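Exopolygalacturonate lyase (Vibrio vulnificus, PDB 5A29) probably cleaves pectate, a polygalacturonate, by beta-elimination as a metal-dependent lyase of polysaccharide lyase family 2. Local coordinates at residues D332-L344 against E415-Q427. Numbering follows the deposited sequence.
Sequences DKSIVFNNALIEL and EYLLPILRAYRLQ. With SRT (S,R meso-tartaric acid), chain D; SRT (S,R meso-tartaric acid), chain R; EDO (1,2-ethanediol), chain F.
Water 2 joins Arg-422 to the facing helix: it accepts from NH1 of Arg-422 at 2.7 Å, lying in the guanidinium plane, and donates to the carbonyl O of Leu-341. Arg-422 is also held from outside the pair, NE by a salt bridge to Glu-475 and NH1 by the carbonyl of Tyr-542, which together fix the rotation of its flat group. A second water lies nearer the start of both segments, donating to the carbonyl O atoms of both Val-336 and Tyr-416.

Tyr-416 reaches back from there toward Asp-332. CG2 of Val-336 sits 4.1 Å from its ring centroid and 12° off the normal, a CH-pi contact, while OH of Tyr-416 comes within 3.0 Å of OD2 of Asp-332 at the ring edge. Phe-337, its CG anti to the backbone N, receives CB of Glu-415 over one ring face in a CH-pi contact, 3.8 Å from the centroid. The Glu-415 carboxylate, 24° from that ring's plane, makes a long salt bridge to Lys-333, OE1 to NZ 4.0 Å; NZ of Lys-333 donates a shorter bond to O4 of a bound meso-tartrate.

Pro-419 is a knob among Phe-337, Ala-340, Leu-341 and Leu-344, its CG 3.8 Å from CD2 of Leu-341. Further along, Leu-344 returns the fit, entering the hole formed by Pro-419, Arg-422, Ala-423 and Leu-426. With axes 8.9 Å apart, this is reciprocal knobs-into-holes packing of helices running in the same general direction and crossing at 39°, joining helix 417-426 to helix 331-349, whose residues line two meso-tartaric acid pockets.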
loop_
_atom_site.group_PDB
_atom_site.type_symbol
_atom_site.label_atom_id
_atom_site.label_comp_id
_atom_site.label_asym_id
_atom_site.label_seq_id
_atom_site.Cartn_x
_atom_site.Cartn_y
_atom_site.Cartn_z
ATOM N N ASP A 332 7.962 -9.631 -2.493
ATOM C CA ASP A 332 6.786 -10.465 -2.802
ATOM C C ASP A 332 5.545 -9.731 -2.271
ATOM O O ASP A 332 4.558 -9.706 -2.931
ATOM C CB ASP A 332 6.841 -11.822 -2.134
ATOM C CG ASP A 332 7.151 -11.733 -0.603
ATOM O OD1 ASP A 332 7.965 -10.884 -0.169
ATOM O OD2 ASP A 332 6.548 -12.485 0.180
ATOM N N LYS A 333 5.624 -9.128 -1.088
ATOM C CA LYS A 333 4.475 -8.381 -0.607
ATOM C C LYS A 333 4.022 -7.271 -1.585
ATOM O O LYS A 333 2.822 -7.088 -1.795
ATOM C CB LYS A 333 4.781 -7.760 0.748
ATOM C CG LYS A 333 3.568 -7.063 1.326
ATOM C CD LYS A 333 3.854 -6.497 2.715
ATOM C CE LYS A 333 2.583 -5.895 3.306
ATOM N NZ LYS A 333 3.036 -4.959 4.361
ATOM N N SER A 334 4.938 -6.469 -2.123
ATOM C CA SER A 334 4.504 -5.415 -3.056
ATOM C C SER A 334 3.865 -6.021 -4.321
ATOM O O SER A 334 3.074 -5.341 -4.944
ATOM C CB SER A 334 5.686 -4.553 -3.548
ATOM O OG SER A 334 6.292 -3.923 -2.386
ATOM N N ILE A 335 4.240 -7.244 -4.679
ATOM C CA ILE A 335 3.718 -7.883 -5.901
ATOM C C ILE A 335 2.389 -8.599 -5.604
ATOM O O ILE A 335 1.391 -8.327 -6.300
ATOM C CB ILE A 335 4.719 -8.904 -6.440
ATOM C CG1 ILE A 335 5.981 -8.176 -6.926
ATOM C CG2 ILE A 335 4.082 -9.753 -7.558
ATOM C CD1 ILE A 335 7.115 -9.210 -7.147
ATOM N N VAL A 336 2.391 -9.526 -4.632
ATOM C CA VAL A 336 1.219 -10.422 -4.434
ATOM C C VAL A 336 0.166 -9.849 -3.476
ATOM O O VAL A 336 -0.891 -10.467 -3.294
ATOM C CB VAL A 336 1.585 -11.876 -4.011
ATOM C CG1 VAL A 336 2.568 -12.473 -5.070
ATOM C CG2 VAL A 336 2.093 -11.981 -2.563
ATOM N N PHE A 337 0.495 -8.751 -2.818
ATOM C CA PHE A 337 -0.470 -8.122 -1.931
ATOM C C PHE A 337 -0.812 -6.736 -2.507
ATOM O O PHE A 337 -1.897 -6.573 -3.077
ATOM C CB PHE A 337 0.081 -8.026 -0.479
ATOM C CG PHE A 337 -0.836 -7.302 0.454
ATOM C CD1 PHE A 337 -2.166 -7.777 0.668
ATOM C CD2 PHE A 337 -0.397 -6.176 1.151
ATOM C CE1 PHE A 337 -3.031 -7.091 1.569
ATOM C CE2 PHE A 337 -1.254 -5.467 2.028
ATOM C CZ PHE A 337 -2.573 -5.951 2.250
ATOM N N ASN A 338 0.099 -5.736 -2.421
ATOM C CA ASN A 338 -0.292 -4.382 -2.767
ATOM C C ASN A 338 -0.676 -4.272 -4.238
ATOM O O ASN A 338 -1.803 -3.853 -4.556
ATOM C CB ASN A 338 0.825 -3.328 -2.465
ATOM C CG ASN A 338 1.241 -3.358 -1.001
ATOM O OD1 ASN A 338 2.173 -4.066 -0.677
ATOM N ND2 ASN A 338 0.450 -2.763 -0.116
ATOM N N ASN A 339 0.222 -4.672 -5.125
ATOM C CA ASN A 339 -0.123 -4.415 -6.551
ATOM C C ASN A 339 -1.217 -5.386 -7.036
ATOM O O ASN A 339 -2.019 -5.034 -7.924
ATOM C CB ASN A 339 1.087 -4.486 -7.440
ATOM C CG ASN A 339 0.742 -4.085 -8.896
ATOM O OD1 ASN A 339 0.352 -2.929 -9.161
ATOM N ND2 ASN A 339 0.819 -5.063 -9.789
ATOM N N ALA A 340 -1.254 -6.580 -6.452
ATOM C CA ALA A 340 -2.329 -7.500 -6.798
ATOM C C ALA A 340 -3.704 -6.888 -6.471
ATOM O O ALA A 340 -4.629 -7.018 -7.264
ATOM C CB ALA A 340 -2.152 -8.849 -6.064
ATOM N N LEU A 341 -3.856 -6.252 -5.312
ATOM C CA LEU A 341 -5.125 -5.609 -4.972
ATOM C C LEU A 341 -5.469 -4.500 -5.938
ATOM O O LEU A 341 -6.644 -4.370 -6.323
ATOM C CB LEU A 341 -5.134 -5.061 -3.518
ATOM C CG LEU A 341 -5.158 -6.198 -2.493
ATOM C CD1 LEU A 341 -5.073 -5.424 -1.130
ATOM C CD2 LEU A 341 -6.416 -7.119 -2.481
ATOM N N ILE A 342 -4.479 -3.700 -6.324
ATOM C CA ILE A 342 -4.750 -2.643 -7.286
ATOM C C ILE A 342 -5.245 -3.268 -8.630
ATOM O O ILE A 342 -6.221 -2.792 -9.249
ATOM C CB ILE A 342 -3.466 -1.816 -7.511
ATOM C CG1 ILE A 342 -3.213 -0.983 -6.243
ATOM C CG2 ILE A 342 -3.582 -0.890 -8.741
ATOM C CD1 ILE A 342 -4.321 -0.003 -5.880
ATOM N N GLU A 343 -4.556 -4.294 -9.128
ATOM C CA GLU A 343 -4.881 -4.806 -10.477
ATOM C C GLU A 343 -6.225 -5.488 -10.435
ATOM O O GLU A 343 -7.016 -5.406 -11.402
ATOM C CB GLU A 343 -3.807 -5.774 -10.988
ATOM C CG GLU A 343 -2.551 -4.956 -11.321
ATOM C CD GLU A 343 -1.480 -5.731 -12.127
ATOM O OE1 GLU A 343 -1.665 -6.951 -12.406
ATOM O OE2 GLU A 343 -0.423 -5.087 -12.439
ATOM N N LEU A 344 -6.511 -6.205 -9.345
ATOM C CA LEU A 344 -7.851 -6.780 -9.205
ATOM C C LEU A 344 -8.933 -5.729 -9.126
ATOM O O LEU A 344 -10.052 -5.959 -9.618
ATOM C CB LEU A 344 -7.957 -7.721 -7.961
ATOM C CG LEU A 344 -7.085 -9.034 -8.187
ATOM C CD1 LEU A 344 -6.834 -9.761 -6.841
ATOM C CD2 LEU A 344 -7.715 -10.007 -9.190
ATOM N N GLU A 415 -3.163 -10.778 5.213
ATOM C CA GLU A 415 -2.978 -9.894 4.088
ATOM C C GLU A 415 -2.971 -10.674 2.764
ATOM O O GLU A 415 -3.582 -10.250 1.775
ATOM C CB GLU A 415 -1.602 -9.152 4.188
ATOM C CG GLU A 415 -1.658 -8.165 5.339
ATOM C CD GLU A 415 -0.329 -7.469 5.597
ATOM O OE1 GLU A 415 0.731 -8.060 5.313
ATOM O OE2 GLU A 415 -0.386 -6.306 6.015
ATOM N N TYR A 416 -2.203 -11.740 2.699
ATOM C CA TYR A 416 -1.941 -12.379 1.368
ATOM C C TYR A 416 -3.193 -13.163 0.903
ATOM O O TYR A 416 -3.375 -13.437 -0.298
ATOM C CB TYR A 416 -0.809 -13.422 1.447
ATOM C CG TYR A 416 0.560 -12.755 1.448
ATOM C CD1 TYR A 416 0.703 -11.378 1.721
ATOM C CD2 TYR A 416 1.701 -13.505 1.211
ATOM C CE1 TYR A 416 1.966 -10.784 1.770
ATOM C CE2 TYR A 416 2.968 -12.915 1.258
ATOM C CZ TYR A 416 3.095 -11.578 1.539
ATOM O OH TYR A 416 4.383 -11.046 1.603
ATOM N N LEU A 417 -4.001 -13.548 1.858
ATOM C CA LEU A 417 -5.306 -14.172 1.577
ATOM C C LEU A 417 -6.260 -13.305 0.772
ATOM O O LEU A 417 -7.024 -13.813 -0.114
ATOM C CB LEU A 417 -5.953 -14.640 2.901
ATOM C CG LEU A 417 -7.391 -15.223 2.753
ATOM C CD1 LEU A 417 -7.368 -16.570 2.034
ATOM C CD2 LEU A 417 -7.962 -15.459 4.164
ATOM N N LEU A 418 -6.321 -12.005 1.107
ATOM C CA LEU A 418 -7.331 -11.157 0.481
ATOM C C LEU A 418 -7.315 -11.113 -1.074
ATOM O O LEU A 418 -8.382 -11.168 -1.697
ATOM C CB LEU A 418 -7.279 -9.747 1.083
ATOM C CG LEU A 418 -8.435 -8.781 0.635
ATOM C CD1 LEU A 418 -9.763 -9.344 1.164
ATOM C CD2 LEU A 418 -8.154 -7.455 1.310
ATOM N N PRO A 419 -6.130 -10.958 -1.694
ATOM C CA PRO A 419 -6.066 -10.966 -3.163
ATOM C C PRO A 419 -6.505 -12.310 -3.733
ATOM O O PRO A 419 -7.059 -12.326 -4.850
ATOM C CB PRO A 419 -4.572 -10.701 -3.484
ATOM C CG PRO A 419 -4.021 -10.077 -2.253
ATOM C CD PRO A 419 -4.811 -10.648 -1.088
ATOM N N ILE A 420 -6.209 -13.416 -3.044
ATOM C CA ILE A 420 -6.571 -14.733 -3.556
ATOM C C ILE A 420 -8.118 -14.815 -3.565
ATOM O O ILE A 420 -8.714 -15.287 -4.532
ATOM C CB ILE A 420 -5.963 -15.829 -2.703
ATOM C CG1 ILE A 420 -4.431 -15.829 -2.911
ATOM C CG2 ILE A 420 -6.554 -17.224 -2.971
ATOM C CD1 ILE A 420 -3.816 -16.616 -1.830
ATOM N N LEU A 421 -8.754 -14.332 -2.505
ATOM C CA LEU A 421 -10.232 -14.325 -2.427
ATOM C C LEU A 421 -10.827 -13.353 -3.424
ATOM O O LEU A 421 -11.841 -13.716 -4.092
ATOM C CB LEU A 421 -10.732 -13.945 -1.004
ATOM C CG LEU A 421 -10.369 -15.026 0.050
ATOM C CD1 LEU A 421 -10.791 -14.572 1.487
ATOM C CD2 LEU A 421 -10.952 -16.416 -0.311
ATOM N N ARG A 422 -10.252 -12.165 -3.584
ATOM C CA ARG A 422 -10.816 -11.264 -4.587
ATOM C C ARG A 422 -10.685 -11.800 -6.005
ATOM O O ARG A 422 -11.594 -11.635 -6.821
ATOM C CB ARG A 422 -10.246 -9.868 -4.521
ATOM C CG ARG A 422 -10.745 -9.171 -3.239
ATOM C CD ARG A 422 -10.272 -7.735 -3.177
ATOM N NE ARG A 422 -10.821 -7.101 -1.950
ATOM C CZ ARG A 422 -10.489 -5.879 -1.574
ATOM N NH1 ARG A 422 -9.647 -5.176 -2.339
ATOM N NH2 ARG A 422 -11.000 -5.363 -0.443
ATOM N N ALA A 423 -9.563 -12.485 -6.250
ATOM C CA ALA A 423 -9.310 -13.054 -7.568
ATOM C C ALA A 423 -10.363 -14.155 -7.767
ATOM O O ALA A 423 -10.903 -14.296 -8.872
ATOM C CB ALA A 423 -7.880 -13.666 -7.597
ATOM N N TYR A 424 -10.544 -15.042 -6.794
ATOM C CA TYR A 424 -11.557 -16.123 -6.888
ATOM C C TYR A 424 -12.948 -15.555 -7.182
ATOM O O TYR A 424 -13.712 -16.106 -8.027
ATOM C CB TYR A 424 -11.595 -17.005 -5.624
ATOM C CG TYR A 424 -12.506 -18.184 -5.835
ATOM C CD1 TYR A 424 -13.914 -18.076 -5.582
ATOM C CD2 TYR A 424 -12.020 -19.388 -6.353
ATOM C CE1 TYR A 424 -14.760 -19.181 -5.820
ATOM C CE2 TYR A 424 -12.872 -20.482 -6.628
ATOM C CZ TYR A 424 -14.238 -20.356 -6.359
ATOM O OH TYR A 424 -15.075 -21.401 -6.607
ATOM N N ARG A 425 -13.303 -14.485 -6.480
ATOM C CA ARG A 425 -14.626 -13.884 -6.703
ATOM C C ARG A 425 -14.763 -13.378 -8.168
ATOM O O ARG A 425 -15.864 -13.387 -8.726
ATOM C CB ARG A 425 -14.863 -12.704 -5.748
ATOM C CG ARG A 425 -16.260 -12.086 -5.921
ATOM C CD ARG A 425 -16.652 -11.050 -4.865
ATOM N NE ARG A 425 -15.622 -10.043 -4.699
ATOM C CZ ARG A 425 -15.536 -8.936 -5.454
ATOM N NH1 ARG A 425 -16.419 -8.745 -6.443
ATOM N NH2 ARG A 425 -14.559 -8.032 -5.257
ATOM N N LEU A 426 -13.667 -12.975 -8.801
ATOM C CA LEU A 426 -13.712 -12.602 -10.224
ATOM C C LEU A 426 -13.621 -13.779 -11.205
ATOM O O LEU A 426 -14.119 -13.661 -12.348
ATOM C CB LEU A 426 -12.628 -11.561 -10.554
ATOM C CG LEU A 426 -12.626 -10.248 -9.761
ATOM C CD1 LEU A 426 -11.493 -9.390 -10.341
ATOM C CD2 LEU A 426 -14.000 -9.542 -9.847
ATOM N N GLN A 427 -12.854 -14.808 -10.862
ATOM C CA GLN A 427 -12.563 -15.941 -11.763
ATOM C C GLN A 427 -12.464 -17.141 -10.848
ATOM O O GLN A 427 -11.447 -17.311 -10.221
ATOM C CB GLN A 427 -11.218 -15.700 -12.487
ATOM C CG GLN A 427 -10.737 -16.802 -13.443
ATOM C CD GLN A 427 -9.435 -16.418 -14.183
ATOM O OE1 GLN A 427 -9.202 -15.259 -14.525
ATOM N NE2 GLN A 427 -8.582 -17.402 -14.420
HETATM O O1 SRT D . 4.805 -6.620 -10.132
HETATM O O11 SRT D . 5.081 -8.276 -11.514
HETATM C C1 SRT D . 4.345 -7.472 -10.924
HETATM C C2 SRT D . 2.860 -7.342 -11.197
HETATM O O2 SRT D . 2.871 -6.892 -12.506
HETATM C C3 SRT D . 1.871 -8.531 -11.134
HETATM O O3 SRT D . 2.493 -9.782 -10.972
HETATM C C4 SRT D . 0.778 -8.466 -10.081
HETATM O O4 SRT D . -0.322 -8.897 -10.525
HETATM O O41 SRT D . 0.983 -7.994 -8.905
HETATM O O1 SRT R . 9.257 0.047 2.945
HETATM O O11 SRT R . 7.173 0.359 2.450
HETATM C C1 SRT R . 8.068 -0.287 3.029
HETATM C C2 SRT R . 7.771 -1.558 3.806
HETATM O O2 SRT R . 7.503 -1.396 5.183
HETATM C C3 SRT R . 6.729 -2.390 3.063
HETATM O O3 SRT R . 7.475 -2.807 1.905
HETATM C C4 SRT R . 6.212 -3.498 3.954
HETATM O O4 SRT R . 5.134 -3.223 4.522
HETATM O O41 SRT R . 6.869 -4.569 4.182
HETATM C C1 EDO F . -14.002 -6.916 1.810
HETATM O O1 EDO F . -12.821 -7.116 1.043
HETATM C C2 EDO F . -14.909 -5.966 1.029
HETATM O O2 EDO F . -15.400 -6.678 -0.116
HETATM O O HOH W 1 -1.651 -13.168 -2.453
HETATM O O HOH W 2 -8.825 -5.438 -4.890
#